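Local structure of DegV domain-containing protein spr0652 (6CNG) at residues Trp23-Asp28 and Asp154-Gly159; Thr44-Pro49 and Leu92-Gly97; Phe102-Thr107 and Asp146-Lys151; Leu119-Tyr124 and Ile133-Ser138. The protein binds linoleic acid, probably also other long-chain fatty acids such as palmitate, and may serve lipid transport or fatty acid metabolism. All coordinates share one frame; numbering follows the deposited sequence.

All four contacts lie in one alpha/beta half of the protein and pack helices against the same sheet. Contacts 1 and 3 share helix 143-157, which meets neighbouring strands 23-28 and 100-105. Contacts 2 and 4 lie on the other face, under helices 88-95 and 113-127. Contact 3 is the most central, with its centre about 8 Å from the centre of the chain. The others lie 17 to 18 Å out. Contacts 1, 2 and 3 are buried and apolar: an indole against an isoleucine, valines on an alanine, and a valine against a leucine and a valine. Contact 4 is only partly buried, and there a lysine adds polar bonds, a water and glycerol.

Contact 1 of 4, residues Trp23-Asp28 and Asp154-Gly159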
loop_
_atom_site.group_PDB
_atom_site.type_symbol
_atom_site.label_atom_id
_atom_site.label_comp_id
_atom_site.label_asym_id
_atom_site.label_seq_id
_atom_site.Cartn_x
_atom_site.Cartn_y
_atom_site.Cartn_z
ATOM N N TRP A 23 -15.520 6.669 14.986
ATOM C CA TRP A 23 -14.171 6.450 14.487
ATOM C C TRP A 23 -14.178 6.359 12.965
ATOM O O TRP A 23 -15.078 5.768 12.366
ATOM C CB TRP A 23 -13.611 5.128 14.989
ATOM C CG TRP A 23 -13.638 4.944 16.423
ATOM C CD1 TRP A 23 -14.703 4.644 17.179
ATOM C CD2 TRP A 23 -12.528 5.008 17.297
ATOM N NE1 TRP A 23 -14.340 4.521 18.482
ATOM C CE2 TRP A 23 -12.999 4.750 18.578
ATOM C CE3 TRP A 23 -11.180 5.273 17.119
ATOM C CZ2 TRP A 23 -12.181 4.732 19.662
ATOM C CZ3 TRP A 23 -10.370 5.258 18.195
ATOM C CH2 TRP A 23 -10.862 4.982 19.448
ATOM N N LYS A 24 -13.166 6.949 12.346
ATOM C CA LYS A 24 -12.921 6.766 10.928
ATOM C C LYS A 24 -11.474 6.334 10.717
ATOM O O LYS A 24 -10.550 6.888 11.320
ATOM C CB LYS A 24 -13.217 8.032 10.122
ATOM C CG LYS A 24 -14.460 7.938 9.303
ATOM C CD LYS A 24 -14.798 9.231 8.559
ATOM C CE LYS A 24 -16.102 9.124 7.775
ATOM N NZ LYS A 24 -16.449 10.324 6.935
ATOM N N ILE A 25 -11.293 5.324 9.878
ATOM C CA ILE A 25 -9.991 4.964 9.337
ATOM C C ILE A 25 -9.985 5.407 7.883
ATOM O O ILE A 25 -10.794 4.930 7.079
ATOM C CB ILE A 25 -9.725 3.455 9.451
ATOM C CG1 ILE A 25 -9.714 3.028 10.914
ATOM C CG2 ILE A 25 -8.407 3.114 8.785
ATOM C CD1 ILE A 25 -9.718 1.519 11.092
ATOM N N ILE A 26 -9.080 6.322 7.561
ATOM C CA ILE A 26 -8.952 6.894 6.225
ATOM C C ILE A 26 -7.625 6.440 5.645
ATOM O O ILE A 26 -6.624 6.372 6.350
ATOM C CB ILE A 26 -9.022 8.433 6.263
ATOM C CG1 ILE A 26 -10.191 8.895 7.116
ATOM C CG2 ILE A 26 -9.153 8.966 4.859
ATOM C CD1 ILE A 26 -10.311 10.377 7.261
ATOM N N ALA A 27 -7.630 6.090 4.374
ATOM C CA ALA A 27 -6.401 5.730 3.693
ATOM C C ALA A 27 -6.472 6.243 2.268
ATOM O O ALA A 27 -7.550 6.390 1.714
ATOM C CB ALA A 27 -6.182 4.207 3.673
ATOM N N ASP A 28 -5.325 6.527 1.680
ATOM C CA ASP A 28 -5.326 6.827 0.253
ATOM C C ASP A 28 -5.311 5.525 -0.569
ATOM O O ASP A 28 -5.202 4.422 -0.031
ATOM C CB ASP A 28 -4.184 7.793 -0.080
ATOM C CG ASP A 28 -2.804 7.212 0.184
ATOM O OD1 ASP A 28 -2.603 5.996 -0.079
ATOM O OD2 ASP A 28 -1.913 7.978 0.623
ATOM N N ASP A 154 -8.595 -3.722 14.226
ATOM C CA ASP A 154 -8.404 -4.620 15.351
ATOM C C ASP A 154 -8.374 -3.841 16.664
ATOM O O ASP A 154 -9.142 -4.119 17.586
ATOM C CB ASP A 154 -7.079 -5.360 15.178
ATOM C CG ASP A 154 -7.128 -6.492 14.179
ATOM O OD1 ASP A 154 -8.178 -6.759 13.555
ATOM O OD2 ASP A 154 -6.059 -7.122 14.029
ATOM N N LEU A 155 -7.471 -2.857 16.759
ATOM C CA LEU A 155 -7.268 -2.126 18.006
ATOM C C LEU A 155 -8.538 -1.446 18.473
ATOM O O LEU A 155 -8.780 -1.371 19.678
ATOM C CB LEU A 155 -6.147 -1.096 17.878
ATOM C CG LEU A 155 -4.802 -1.615 17.382
ATOM C CD1 LEU A 155 -3.971 -0.505 16.889
ATOM C CD2 LEU A 155 -4.082 -2.373 18.442
ATOM N N ILE A 156 -9.347 -0.917 17.550
ATOM C CA ILE A 156 -10.584 -0.266 17.962
ATOM C C ILE A 156 -11.594 -1.286 18.454
ATOM O O ILE A 156 -12.260 -1.075 19.477
ATOM C CB ILE A 156 -11.170 0.585 16.836
ATOM C CG1 ILE A 156 -10.240 1.720 16.472
ATOM C CG2 ILE A 156 -12.449 1.145 17.300
ATOM C CD1 ILE A 156 -10.597 2.424 15.162
ATOM N N ASP A 157 -11.744 -2.395 17.730
ATOM C CA ASP A 157 -12.560 -3.507 18.194
ATOM C C ASP A 157 -12.159 -3.936 19.588
ATOM O O ASP A 157 -12.996 -4.366 20.382
ATOM C CB ASP A 157 -12.407 -4.692 17.235
ATOM C CG ASP A 157 -13.539 -5.698 17.352
ATOM O OD1 ASP A 157 -14.713 -5.299 17.426
ATOM O OD2 ASP A 157 -13.260 -6.908 17.338
ATOM N N GLN A 158 -10.891 -3.807 19.912
ATOM C CA GLN A 158 -10.411 -4.226 21.211
ATOM C C GLN A 158 -10.795 -3.273 22.325
ATOM O O GLN A 158 -10.651 -3.633 23.495
ATOM C CB GLN A 158 -8.901 -4.390 21.145
ATOM C CG GLN A 158 -8.494 -5.561 20.289
ATOM C CD GLN A 158 -6.998 -5.664 20.116
ATOM O OE1 GLN A 158 -6.233 -5.194 20.950
ATOM N NE2 GLN A 158 -6.571 -6.299 19.035
ATOM N N GLY A 159 -11.261 -2.082 22.015
ATOM C CA GLY A 159 -11.772 -1.201 23.027
ATOM C C GLY A 159 -10.811 -0.162 23.522
ATOM O O GLY A 159 -11.049 0.404 24.595
#
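A buried apolar contact joins Trp-23 and Ile-25 of the strand to Ile-156 of helix 143-157. It sits at the start of strand 23-28, where the last turn of the helix lies over the sheet. The backbones stay apart, with Trp-23 CA and Ile-156 CA 8.4 Å from each other.

Ile-156 carries the whole helix side of the contact. Its methyl CG2 stands 3.8 Å from the centroid of the five-membered ring of Trp-23, and only 9° off the ring normal. This is a CH-pi contact over the face. The other branch runs along the same face toward the six-membered ring. There Ile-156 CD1 comes within 3.5 Å of Trp-23 CE3, and Ile-156 CG1 lies 3.7 Å from the same carbon. Ile-156 has CG1 anti to its carbonyl carbon (chi1 -64°), which sets both branches against one face of the indole. The two side chains overlap while pointing in opposite directions. Ile-25 adds a looser touch, with its CD1 4.3 Å from Ile-156 CD1.

Around this core, Thr-43 of the next strand touches both Trp-23 and Ile-156. Phe-102 of strand 100-105 also packs on Trp-23.

The chain turns at Gly-159, whose N bonds back to Ile-156 O at 2.9 Å and whose phi is positive, at 98°. The turn is a Schellman motif. Packing of a helix on one face of a sheet whose central strands run parallel is the layered alpha/beta architecture, here of a DegV-family protein.

Contact 2 of 4, residues Thr44-Pro49 and Leu92-Gly97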
loop_
_atom_site.group_PDB
_atom_site.type_symbol
_atom_site.label_atom_id
_atom_site.label_comp_id
_atom_site.label_asym_id
_atom_site.label_seq_id
_atom_site.Cartn_x
_atom_site.Cartn_y
_atom_site.Cartn_z
ATOM N N THR A 44 -16.027 3.629 10.497
ATOM C CA THR A 44 -16.203 3.685 9.051
ATOM C C THR A 44 -14.857 3.837 8.361
ATOM O O THR A 44 -13.983 4.557 8.834
ATOM C CB THR A 44 -17.112 4.851 8.703
ATOM O OG1 THR A 44 -18.388 4.592 9.275
ATOM C CG2 THR A 44 -17.270 5.006 7.216
ATOM N N PHE A 45 -14.694 3.130 7.254
ATOM C CA PHE A 45 -13.497 3.189 6.426
ATOM C C PHE A 45 -13.758 4.005 5.171
ATOM O O PHE A 45 -14.804 3.861 4.542
ATOM C CB PHE A 45 -13.108 1.786 5.986
ATOM C CG PHE A 45 -11.969 1.751 5.037
ATOM C CD1 PHE A 45 -10.681 1.997 5.468
ATOM C CD2 PHE A 45 -12.185 1.460 3.716
ATOM C CE1 PHE A 45 -9.636 1.955 4.583
ATOM C CE2 PHE A 45 -11.161 1.407 2.833
ATOM C CZ PHE A 45 -9.872 1.644 3.260
ATOM N N VAL A 46 -12.791 4.838 4.797
ATOM C CA VAL A 46 -12.894 5.655 3.599
ATOM C C VAL A 46 -11.563 5.607 2.890
ATOM O O VAL A 46 -10.527 5.850 3.509
ATOM C CB VAL A 46 -13.229 7.122 3.931
ATOM C CG1 VAL A 46 -13.289 7.961 2.669
ATOM C CG2 VAL A 46 -14.523 7.214 4.654
ATOM N N SER A 47 -11.581 5.315 1.602
ATOM C CA SER A 47 -10.390 5.481 0.798
ATOM C C SER A 47 -10.468 6.755 -0.018
ATOM O O SER A 47 -11.503 7.076 -0.618
ATOM C CB SER A 47 -10.111 4.322 -0.130
ATOM O OG SER A 47 -8.743 4.383 -0.497
ATOM N N VAL A 48 -9.346 7.451 -0.049
ATOM C CA VAL A 48 -9.220 8.722 -0.760
ATOM C C VAL A 48 -8.418 8.471 -2.027
ATOM O O VAL A 48 -7.213 8.174 -1.967
ATOM C CB VAL A 48 -8.580 9.794 0.127
ATOM C CG1 VAL A 48 -8.462 11.102 -0.646
ATOM C CG2 VAL A 48 -9.367 9.945 1.397
ATOM N N PRO A 49 -9.030 8.600 -3.200
ATOM C CA PRO A 49 -8.358 8.188 -4.428
ATOM C C PRO A 49 -7.276 9.155 -4.876
ATOM O O PRO A 49 -7.417 10.374 -4.811
ATOM C CB PRO A 49 -9.505 8.159 -5.441
ATOM C CG PRO A 49 -10.431 9.150 -4.943
ATOM C CD PRO A 49 -10.393 9.089 -3.472
ATOM N N LEU A 92 -10.186 16.730 3.797
ATOM C CA LEU A 92 -11.153 17.413 4.655
ATOM C C LEU A 92 -12.549 16.826 4.519
ATOM O O LEU A 92 -13.252 16.656 5.520
ATOM C CB LEU A 92 -11.216 18.900 4.306
ATOM C CG LEU A 92 -10.036 19.786 4.620
ATOM C CD1 LEU A 92 -10.340 21.166 4.058
ATOM C CD2 LEU A 92 -9.782 19.837 6.088
ATOM N N ARG A 93 -12.978 16.549 3.288
ATOM C CA ARG A 93 -14.270 15.917 3.069
ATOM C C ARG A 93 -14.377 14.614 3.831
ATOM O O ARG A 93 -15.428 14.292 4.396
ATOM C CB ARG A 93 -14.434 15.585 1.590
ATOM C CG ARG A 93 -14.738 16.728 0.671
ATOM C CD ARG A 93 -15.487 16.221 -0.577
ATOM N NE ARG A 93 -15.197 14.822 -0.938
ATOM C CZ ARG A 93 -15.988 13.777 -0.679
ATOM N NH1 ARG A 93 -17.149 13.923 -0.037
ATOM N NH2 ARG A 93 -15.612 12.564 -1.069
ATOM N N ALA A 94 -13.329 13.817 3.783
ATOM C CA ALA A 94 -13.347 12.491 4.373
ATOM C C ALA A 94 -13.433 12.528 5.891
ATOM O O ALA A 94 -13.874 11.554 6.499
ATOM C CB ALA A 94 -12.103 11.743 3.929
ATOM N N PHE A 95 -13.039 13.627 6.510
ATOM C CA PHE A 95 -13.061 13.710 7.950
ATOM C C PHE A 95 -14.469 13.806 8.525
ATOM O O PHE A 95 -14.660 13.481 9.698
ATOM C CB PHE A 95 -12.277 14.936 8.391
ATOM C CG PHE A 95 -10.810 14.857 8.142
ATOM C CD1 PHE A 95 -10.160 13.655 8.013
ATOM C CD2 PHE A 95 -10.078 15.999 8.071
ATOM C CE1 PHE A 95 -8.834 13.615 7.814
ATOM C CE2 PHE A 95 -8.755 15.959 7.866
ATOM C CZ PHE A 95 -8.126 14.767 7.745
ATOM N N GLU A 96 -15.454 14.230 7.741
ATOM C CA GLU A 96 -16.737 14.627 8.305
ATOM C C GLU A 96 -17.468 13.475 8.989
ATOM O O GLU A 96 -17.463 12.340 8.518
ATOM C CB GLU A 96 -17.627 15.211 7.219
ATOM C CG GLU A 96 -18.841 15.897 7.831
ATOM C CD GLU A 96 -20.022 15.990 6.898
ATOM O OE1 GLU A 96 -20.971 16.716 7.244
ATOM O OE2 GLU A 96 -20.024 15.321 5.837
ATOM N N GLY A 97 -18.114 13.782 10.114
ATOM C CA GLY A 97 -18.921 12.800 10.820
ATOM C C GLY A 97 -18.173 11.853 11.735
ATOM O O GLY A 97 -18.713 10.801 12.087
#
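Val-46 and Val-48 of strand 43-54 both rest on Ala-94, near the end of helix 88-95. Along the strand the side chains alternate between the two faces of the sheet. Phe-45 turns to the face away from this helix and packs on Tyr-33 and Leu-36.

Val-46 is the first to meet the helix. Its CG1 lies 4.2 Å from Ala-94 CB. That branch is anti to the backbone N (chi1 178°) and extends on the helix side of the strand, in the direction of Val-48. Here the backbones come closest, with Val-46 CA 6.9 Å from Ala-94 CA. Ser-47 then points away from the helix, and its OG bonds to Ala-27 O of the neighbouring strand.

Val-48 points to one side of the helix but reaches it with its other branch. CG2 comes 4.1 Å from Ala-94 CB. Val-48 has nearly the same first torsion as Val-46, and the CG1 of one and the CG2 of the other both reach the single methyl of Ala-94 from the strand side. The side chain of Val-48 is also about 10 Å from that of Ser-111, a probable fatty acid site, and about 11 Å from the bound linoleic acid.

Ile-26 touches both Val-48 and Ala-94 and so fills the same layer. At the end of the helix, Lys-24 NZ bonds to Ala-94 O and Glu-96 O, a place where its positive charge probably suits the helix dipole.

Between the two segments the chemistry is wholly aliphatic. It implies a contact without directional bonds, resting on van der Waals contact and on the shielding of apolar groups from water, in which the small alanine lets the helix lie near the sheet.

Contact 3 of 4, residues Phe102-Thr107 and Asp146-Lys151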
loop_
_atom_site.group_PDB
_atom_site.type_symbol
_atom_site.label_atom_id
_atom_site.label_comp_id
_atom_site.label_asym_id
_atom_site.label_seq_id
_atom_site.Cartn_x
_atom_site.Cartn_y
_atom_site.Cartn_z
ATOM N N PHE A 102 -7.995 8.281 12.175
ATOM C CA PHE A 102 -6.668 7.850 11.767
ATOM C C PHE A 102 -6.579 7.899 10.258
ATOM O O PHE A 102 -7.506 7.506 9.551
ATOM C CB PHE A 102 -6.362 6.431 12.241
ATOM C CG PHE A 102 -6.327 6.338 13.696
ATOM C CD1 PHE A 102 -7.484 6.231 14.424
ATOM C CD2 PHE A 102 -5.137 6.449 14.361
ATOM C CE1 PHE A 102 -7.442 6.203 15.798
ATOM C CE2 PHE A 102 -5.093 6.415 15.725
ATOM C CZ PHE A 102 -6.242 6.294 16.437
ATOM N N LEU A 103 -5.440 8.347 9.780
ATOM C CA LEU A 103 -5.236 8.553 8.365
ATOM C C LEU A 103 -3.894 7.939 8.033
ATOM O O LEU A 103 -2.866 8.391 8.525
ATOM C CB LEU A 103 -5.280 10.051 8.060
ATOM C CG LEU A 103 -5.364 10.502 6.614
ATOM C CD1 LEU A 103 -5.372 12.008 6.574
ATOM C CD2 LEU A 103 -4.250 9.943 5.754
ATOM N N VAL A 104 -3.906 6.905 7.211
ATOM C CA VAL A 104 -2.695 6.252 6.752
ATOM C C VAL A 104 -2.504 6.633 5.301
ATOM O O VAL A 104 -3.381 6.391 4.470
ATOM C CB VAL A 104 -2.802 4.729 6.890
ATOM C CG1 VAL A 104 -1.477 4.063 6.592
ATOM C CG2 VAL A 104 -3.286 4.376 8.256
ATOM N N THR A 105 -1.352 7.194 4.991
ATOM C CA THR A 105 -0.979 7.492 3.632
ATOM C C THR A 105 0.111 6.557 3.135
ATOM O O THR A 105 0.876 5.961 3.886
ATOM C CB THR A 105 -0.484 8.928 3.482
ATOM O OG1 THR A 105 0.826 9.046 4.039
ATOM C CG2 THR A 105 -1.413 9.867 4.153
ATOM N N ILE A 106 0.151 6.439 1.825
ATOM C CA ILE A 106 1.294 5.886 1.159
ATOM C C ILE A 106 2.528 6.726 1.498
ATOM O O ILE A 106 2.437 7.885 1.940
ATOM C CB ILE A 106 0.928 5.935 -0.337
ATOM C CG1 ILE A 106 1.653 4.845 -1.131
ATOM C CG2 ILE A 106 1.118 7.377 -0.889
ATOM C CD1 ILE A 106 1.247 4.744 -2.614
ATOM N N THR A 107 3.699 6.111 1.317
ATOM C CA THR A 107 4.970 6.749 1.626
ATOM C C THR A 107 4.984 8.226 1.259
ATOM O O THR A 107 4.779 8.597 0.104
ATOM C CB THR A 107 6.117 6.056 0.902
ATOM O OG1 THR A 107 7.261 6.911 0.953
ATOM C CG2 THR A 107 5.768 5.736 -0.530
ATOM N N ASP A 146 -2.234 -2.118 3.955
ATOM C CA ASP A 146 -3.401 -2.917 4.264
ATOM C C ASP A 146 -3.327 -3.488 5.671
ATOM O O ASP A 146 -4.306 -3.451 6.410
ATOM C CB ASP A 146 -3.496 -4.011 3.221
ATOM C CG ASP A 146 -3.604 -3.449 1.807
ATOM O OD1 ASP A 146 -3.984 -2.276 1.667
ATOM O OD2 ASP A 146 -3.311 -4.166 0.825
ATOM N N LEU A 147 -2.173 -4.041 6.052
ATOM C CA LEU A 147 -2.008 -4.551 7.402
ATOM C C LEU A 147 -2.221 -3.469 8.440
ATOM O O LEU A 147 -2.813 -3.712 9.496
ATOM C CB LEU A 147 -0.609 -5.106 7.554
ATOM C CG LEU A 147 -0.359 -6.506 6.999
ATOM C CD1 LEU A 147 1.087 -6.870 7.193
ATOM C CD2 LEU A 147 -1.281 -7.525 7.640
ATOM N N LEU A 148 -1.708 -2.279 8.184
ATOM C CA LEU A 148 -1.863 -1.215 9.162
ATOM C C LEU A 148 -3.320 -0.880 9.360
ATOM O O LEU A 148 -3.766 -0.629 10.474
ATOM C CB LEU A 148 -1.146 0.037 8.702
ATOM C CG LEU A 148 0.362 -0.030 8.611
ATOM C CD1 LEU A 148 0.868 1.306 8.165
ATOM C CD2 LEU A 148 0.964 -0.386 9.916
ATOM N N VAL A 149 -4.073 -0.844 8.276
ATOM C CA VAL A 149 -5.486 -0.526 8.377
ATOM C C VAL A 149 -6.246 -1.630 9.090
ATOM O O VAL A 149 -7.105 -1.369 9.932
ATOM C CB VAL A 149 -6.004 -0.241 6.963
ATOM C CG1 VAL A 149 -7.449 -0.511 6.877
ATOM C CG2 VAL A 149 -5.690 1.187 6.630
ATOM N N GLU A 150 -5.944 -2.877 8.769
ATOM C CA GLU A 150 -6.519 -3.977 9.505
ATOM C C GLU A 150 -6.215 -3.869 10.991
ATOM O O GLU A 150 -7.083 -4.128 11.831
ATOM C CB GLU A 150 -5.976 -5.289 8.956
ATOM C CG GLU A 150 -6.297 -6.448 9.878
ATOM C CD GLU A 150 -5.926 -7.803 9.317
ATOM O OE1 GLU A 150 -6.347 -8.822 9.906
ATOM O OE2 GLU A 150 -5.232 -7.837 8.286
ATOM N N LYS A 151 -4.988 -3.500 11.338
ATOM C CA LYS A 151 -4.623 -3.431 12.735
ATOM C C LYS A 151 -5.330 -2.290 13.438
ATOM O O LYS A 151 -5.756 -2.433 14.583
ATOM C CB LYS A 151 -3.123 -3.278 12.865
ATOM C CG LYS A 151 -2.669 -3.193 14.307
ATOM C CD LYS A 151 -3.070 -4.379 15.162
ATOM C CE LYS A 151 -2.599 -5.676 14.593
ATOM N NZ LYS A 151 -2.534 -6.781 15.592
#
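Val-104 points from strand 100-105 at helix 143-157 and spreads its two methyls over Leu-148 and Val-149. This is the helix-on-sheet packing of a three-layer alpha/beta/alpha arrangement, in the half of the protein whose sheet has a parallel core that includes strands 23-28, 100-105 and 132-137.

The two branches of Val-104 have different partners. CG1 is anti to the backbone N (chi1 -172°) and meets Leu-148 CD1 at 3.9 Å. The two side chains cross obliquely, so they touch through methyl ends and do not lie alongside each other. CG2 is turned to Val-149 and lies 4.3 Å from its CG2, a looser touch. Leu-148 points at the strand, whereas Val-149 leaves the helix to one side and reaches Val-104 with only one methyl. The backbones are 7.5 Å apart at Val-104 CA and Val-149 CA.

All three residues are buried, and the contact between them is apolar. Phe-45 of strand 43-54 and the loop residue Leu-36 also pack on Val-149. The side chain of Leu-148 is about 6 Å from the bound sodium ion, which Glu-144 of the same helix helps to bind.

Beyond Val-104 the chain leads toward the lipid, and Thr-107 touches the linoleic acid. On the way the chain is tied locally: Thr-105 OG1 donates to Ile-106 O at 2.9 Å, tilted 33° from the carbonyl plane.

Contact 4 of 4, residues Leu119-Tyr124 and Ile133-Ser138; sequences LAKNIY and IHVIDS. With GOL (glycerol), chain F.
Lys-121 has CG anti to its backbone N (chi1 165°) and a fully extended chain beyond, which carries the amine along strand 132-137 to Ile-133. There Lys-121 NZ donates to Ile-133 O at 2.9 Å. The C=O...N angle is 155°, with the donor somewhat tilted from the carbonyl plane.

The methylenes of the lysine pack on the way. Lys-121 CG lies 4.0 Å from Ile-133 CG2, and Lys-121 CD lies 4.0 Å from Val-135 CG2. The other branch of Ile-133 ends in CD1, which lies 4.0 Å from Tyr-124 CD2, the two side chains meeting at about a right angle. The Tyr-124 ring also packs edge-to-face with Phe-95.

One water accepts from both Lys-121 NZ (3.1 Å) and Val-135 N (2.9 Å). A glycerol, probably from the crystallisation liquor, bonds weakly to Lys-121 NZ and Ile-133 O.

The axes of segments 119-124 and 133-137 run antiparallel, at 172°, as in the beta-alpha-beta unit they form with strand 100-105.

The chemistry implies a two-part grip: the lysine methylenes, Ile-133 and Val-135 give the helix an apolar footing, while the amine and the water satisfy a carbonyl and an amide of the strand where the contact is only partly buried.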
loop_
_atom_site.group_PDB
_atom_site.type_symbol
_atom_site.label_atom_id
_atom_site.label_comp_id
_atom_site.label_asym_id
_atom_site.label_seq_id
_atom_site.Cartn_x
_atom_site.Cartn_y
_atom_site.Cartn_z
ATOM N N LEU A 119 -1.597 18.764 6.210
ATOM C CA LEU A 119 -2.234 20.070 6.158
ATOM C C LEU A 119 -3.716 19.962 6.478
ATOM O O LEU A 119 -4.246 20.757 7.245
ATOM C CB LEU A 119 -2.005 20.687 4.788
ATOM C CG LEU A 119 -2.675 22.047 4.592
ATOM C CD1 LEU A 119 -2.256 23.082 5.604
ATOM C CD2 LEU A 119 -2.392 22.526 3.226
ATOM N N ALA A 120 -4.399 18.988 5.892
ATOM C CA ALA A 120 -5.806 18.776 6.177
ATOM C C ALA A 120 -6.057 18.638 7.667
ATOM O O ALA A 120 -7.029 19.190 8.196
ATOM C CB ALA A 120 -6.270 17.522 5.453
ATOM N N LYS A 121 -5.195 17.894 8.365
ATOM C CA LYS A 121 -5.381 17.722 9.799
ATOM C C LYS A 121 -5.351 19.063 10.495
ATOM O O LYS A 121 -6.212 19.368 11.319
ATOM C CB LYS A 121 -4.307 16.809 10.418
ATOM C CG LYS A 121 -4.252 16.903 11.968
ATOM C CD LYS A 121 -3.243 15.979 12.620
ATOM C CE LYS A 121 -3.214 16.164 14.164
ATOM N NZ LYS A 121 -2.279 15.270 14.894
ATOM N N ASN A 122 -4.321 19.843 10.218
ATOM C CA ASN A 122 -4.174 21.130 10.877
ATOM C C ASN A 122 -5.301 22.083 10.516
ATOM O O ASN A 122 -5.705 22.890 11.349
ATOM C CB ASN A 122 -2.808 21.711 10.530
ATOM C CG ASN A 122 -1.678 20.938 11.168
ATOM O OD1 ASN A 122 -1.826 20.367 12.242
ATOM N ND2 ASN A 122 -0.542 20.910 10.502
ATOM N N ILE A 123 -5.832 21.994 9.296
ATOM C CA ILE A 123 -6.921 22.862 8.874
ATOM C C ILE A 123 -8.206 22.450 9.551
ATOM O O ILE A 123 -8.973 23.290 10.021
ATOM C CB ILE A 123 -7.074 22.822 7.346
ATOM C CG1 ILE A 123 -5.884 23.471 6.631
ATOM C CG2 ILE A 123 -8.374 23.495 6.927
ATOM C CD1 ILE A 123 -5.762 24.978 6.853
ATOM N N TYR A 124 -8.478 21.158 9.604
ATOM C CA TYR A 124 -9.733 20.720 10.189
ATOM C C TYR A 124 -9.819 21.104 11.656
ATOM O O TYR A 124 -10.862 21.571 12.118
ATOM C CB TYR A 124 -9.871 19.214 10.038
ATOM C CG TYR A 124 -11.288 18.678 10.180
ATOM C CD1 TYR A 124 -12.194 18.745 9.134
ATOM C CD2 TYR A 124 -11.691 18.060 11.334
ATOM C CE1 TYR A 124 -13.466 18.218 9.264
ATOM C CE2 TYR A 124 -12.933 17.545 11.468
ATOM C CZ TYR A 124 -13.817 17.606 10.434
ATOM O OH TYR A 124 -15.068 17.098 10.600
ATOM N N ILE A 133 -7.133 13.433 15.556
ATOM C CA ILE A 133 -6.675 12.961 14.253
ATOM C C ILE A 133 -5.210 12.565 14.377
ATOM O O ILE A 133 -4.393 13.323 14.903
ATOM C CB ILE A 133 -6.857 14.031 13.150
ATOM C CG1 ILE A 133 -8.322 14.468 13.004
ATOM C CG2 ILE A 133 -6.396 13.495 11.840
ATOM C CD1 ILE A 133 -8.497 15.810 12.346
ATOM N N HIS A 134 -4.883 11.371 13.898
ATOM C CA HIS A 134 -3.514 10.885 13.855
ATOM C C HIS A 134 -3.183 10.473 12.432
ATOM O O HIS A 134 -3.795 9.545 11.888
ATOM C CB HIS A 134 -3.346 9.697 14.794
ATOM C CG HIS A 134 -1.953 9.145 14.833
ATOM N ND1 HIS A 134 -0.916 9.797 15.454
ATOM C CD2 HIS A 134 -1.444 7.988 14.354
ATOM C CE1 HIS A 134 0.179 9.071 15.346
ATOM N NE2 HIS A 134 -0.116 7.965 14.685
ATOM N N VAL A 135 -2.189 11.142 11.855
ATOM C CA VAL A 135 -1.736 10.887 10.492
ATOM C C VAL A 135 -0.523 9.978 10.549
ATOM O O VAL A 135 0.466 10.279 11.226
ATOM C CB VAL A 135 -1.372 12.194 9.768
ATOM C CG1 VAL A 135 -1.033 11.899 8.333
ATOM C CG2 VAL A 135 -2.487 13.215 9.863
ATOM N N ILE A 136 -0.598 8.895 9.806
ATOM C CA ILE A 136 0.438 7.890 9.760
ATOM C C ILE A 136 0.984 7.928 8.358
ATOM O O ILE A 136 0.271 7.648 7.402
ATOM C CB ILE A 136 -0.137 6.504 10.088
ATOM C CG1 ILE A 136 -0.738 6.548 11.499
ATOM C CG2 ILE A 136 0.910 5.481 9.937
ATOM C CD1 ILE A 136 -1.598 5.368 11.857
ATOM N N ASP A 137 2.236 8.297 8.236
ATOM C CA ASP A 137 2.990 8.009 7.030
ATOM C C ASP A 137 3.467 6.563 7.114
ATOM O O ASP A 137 4.319 6.227 7.941
ATOM C CB ASP A 137 4.173 8.957 6.950
ATOM C CG ASP A 137 4.946 8.824 5.665
ATOM O OD1 ASP A 137 4.767 7.880 4.870
ATOM O OD2 ASP A 137 5.783 9.714 5.457
ATOM N N SER A 138 2.918 5.712 6.252
ATOM C CA SER A 138 3.295 4.319 6.244
ATOM C C SER A 138 4.728 4.106 5.794
ATOM O O SER A 138 5.313 3.055 6.104
ATOM C CB SER A 138 2.389 3.548 5.295
ATOM O OG SER A 138 2.649 3.854 3.945
HETATM C C1 GOL F . -4.844 15.775 18.083
HETATM O O1 GOL F . -3.518 16.219 17.878
HETATM C C2 GOL F . -4.756 14.300 18.540
HETATM O O2 GOL F . -3.580 13.694 18.088
HETATM C C3 GOL F . -4.865 14.342 20.088
HETATM O O3 GOL F . -4.462 13.094 20.574
HETATM O O HOH W 1 -0.693 13.181 13.209
#